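Long-range contact in endo-1,3-beta-glucanase (Streptomyces sioyaensis, PDB 3DGT), which probably hydrolyses internal beta-1,3-glucosidic bonds of 1,3-beta-glucans through this family 16 glycoside hydrolase catalytic domain of a longer protein: residues T57-L62 / T71-A76. Sequence-based numbering, arbitrary orientation.
Sequences TSNVSL and TPRRDA
N59 and T71 bond to each other twice at the open end of the antiparallel hairpin formed by strands 60-62 and 68-74, part of the beta-sandwich of this family 16 glucanase. One bond is main-chain: T71 N donates to N59 O at 2.9 Å. The return bond comes from a side chain, N59 ND2 to T71 O (2.9 Å), and is nearly straight, 170° at the hydrogen; T71 O lies in the amide plane and is met almost head-on. With N59 CG beside its own backbone N (chi1 -61°), the amide takes the place that N59 N, 4.5 Å from T71 O, would probably fill in a regular antiparallel pair. T71 O, an acceptor alone, requires ND2 on that side; T81 OG1 on ND2 and T54 OG1 on OD1 complete the polar ends of this buried amide. R73 supplies the third bond, NE to S58 O at 2.8 Å and 177°, with the oxygen in the guanidinium plane. A bend at chi2 turns the arginine back over T71, whose CG2 lies 3.5 Å above the centre of the guanidinium plane. The N59 and R73 side chains run alongside in opposite directions, their flat groups mutually inclined, with N59 ND2 3.4 Å from R73 CG.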
loop_
_atom_site.group_PDB
_atom_site.type_symbol
_atom_site.label_atom_id
_atom_site.label_comp_id
_atom_site.label_asym_id
_atom_site.label_seq_id
_atom_site.Cartn_x
_atom_site.Cartn_y
_atom_site.Cartn_z
ATOM N N THR A 57 -3.797 4.477 19.290
ATOM C CA THR A 57 -4.738 5.286 18.506
ATOM C C THR A 57 -4.214 6.691 18.199
ATOM O O THR A 57 -4.848 7.447 17.455
ATOM C CB THR A 57 -6.118 5.399 19.153
ATOM O OG1 THR A 57 -5.974 5.925 20.480
ATOM C CG2 THR A 57 -6.799 4.026 19.196
ATOM N N SER A 58 -3.038 7.022 18.734
ATOM C CA SER A 58 -2.342 8.228 18.313
ATOM C C SER A 58 -1.805 8.061 16.893
ATOM O O SER A 58 -1.558 9.052 16.211
ATOM C CB SER A 58 -1.215 8.590 19.286
ATOM O OG SER A 58 -0.279 7.534 19.407
ATOM N N ASN A 59 -1.643 6.808 16.457
ATOM C CA ASN A 59 -1.124 6.502 15.113
ATOM C C ASN A 59 -2.112 5.772 14.204
ATOM O O ASN A 59 -1.997 5.873 12.990
ATOM C CB ASN A 59 0.143 5.637 15.189
ATOM C CG ASN A 59 1.291 6.307 15.930
ATOM O OD1 ASN A 59 1.815 5.735 16.879
ATOM N ND2 ASN A 59 1.706 7.494 15.490
ATOM N N VAL A 60 -3.035 5.001 14.784
ATOM C CA VAL A 60 -4.019 4.236 14.013
ATOM C C VAL A 60 -5.375 4.339 14.703
ATOM O O VAL A 60 -5.548 3.815 15.797
ATOM C CB VAL A 60 -3.625 2.732 13.900
ATOM C CG1 VAL A 60 -4.657 1.946 13.073
ATOM C CG2 VAL A 60 -2.226 2.565 13.306
ATOM N N SER A 61 -6.334 5.022 14.080
ATOM C CA SER A 61 -7.643 5.205 14.708
ATOM C C SER A 61 -8.704 5.465 13.647
ATOM O O SER A 61 -8.381 5.632 12.472
ATOM C CB SER A 61 -7.599 6.365 15.711
ATOM O OG SER A 61 -7.593 7.612 15.031
ATOM N N LEU A 62 -9.968 5.478 14.053
ATOM C CA LEU A 62 -11.040 5.890 13.152
ATOM C C LEU A 62 -11.378 7.358 13.356
ATOM O O LEU A 62 -11.198 7.901 14.454
ATOM C CB LEU A 62 -12.288 5.034 13.373
ATOM C CG LEU A 62 -12.137 3.515 13.344
ATOM C CD1 LEU A 62 -13.491 2.876 13.511
ATOM C CD2 LEU A 62 -11.482 3.034 12.053
ATOM N N THR A 71 -1.668 8.297 11.358
ATOM C CA THR A 71 -1.060 9.602 11.612
ATOM C C THR A 71 0.366 9.519 12.150
ATOM O O THR A 71 0.564 9.035 13.260
ATOM C CB THR A 71 -1.891 10.405 12.639
ATOM O OG1 THR A 71 -3.282 10.345 12.290
ATOM C CG2 THR A 71 -1.469 11.841 12.611
ATOM N N PRO A 72 1.364 9.984 11.378
ATOM C CA PRO A 72 2.721 10.119 11.937
ATOM C C PRO A 72 2.759 11.133 13.073
ATOM O O PRO A 72 2.115 12.187 12.989
ATOM C CB PRO A 72 3.545 10.627 10.742
ATOM C CG PRO A 72 2.751 10.134 9.529
ATOM C CD PRO A 72 1.320 10.337 9.942
ATOM N N ARG A 73 3.499 10.798 14.128
ATOM C CA ARG A 73 3.642 11.677 15.288
ATOM C C ARG A 73 5.109 11.837 15.633
ATOM O O ARG A 73 5.896 10.905 15.462
ATOM C CB ARG A 73 2.920 11.080 16.503
ATOM C CG ARG A 73 1.440 10.792 16.317
ATOM C CD ARG A 73 0.617 12.062 16.199
ATOM N NE ARG A 73 -0.798 11.715 16.156
ATOM C CZ ARG A 73 -1.785 12.600 16.113
ATOM N NH1 ARG A 73 -1.525 13.900 16.080
ATOM N NH2 ARG A 73 -3.036 12.181 16.093
ATOM N N ARG A 74 5.469 13.017 16.124
ATOM C CA ARG A 74 6.832 13.291 16.567
ATOM C C ARG A 74 6.765 13.780 18.004
ATOM O O ARG A 74 6.199 14.844 18.271
ATOM C CB ARG A 74 7.465 14.348 15.669
ATOM C CG ARG A 74 8.980 14.454 15.760
ATOM C CD ARG A 74 9.450 15.711 15.029
ATOM N NE ARG A 74 10.901 15.781 14.846
ATOM C CZ ARG A 74 11.729 16.367 15.699
ATOM N NH1 ARG A 74 11.265 16.909 16.823
ATOM N NH2 ARG A 74 13.030 16.386 15.442
ATOM N N ASP A 75 7.323 13.006 18.930
ATOM C CA ASP A 75 7.226 13.368 20.339
ATOM C C ASP A 75 8.219 14.487 20.687
ATOM O O ASP A 75 9.001 14.935 19.835
ATOM C CB ASP A 75 7.318 12.129 21.275
ATOM C CG ASP A 75 8.700 11.474 21.304
ATOM O OD1 ASP A 75 9.721 12.101 20.942
ATOM O OD2 ASP A 75 8.763 10.293 21.724
ATOM N N ALA A 76 8.156 14.955 21.928
ATOM C CA ALA A 76 9.004 16.066 22.362
ATOM C C ALA A 76 10.488 15.700 22.405
ATOM O O ALA A 76 11.349 16.584 22.447
ATOM C CB ALA A 76 8.528 16.614 23.717
#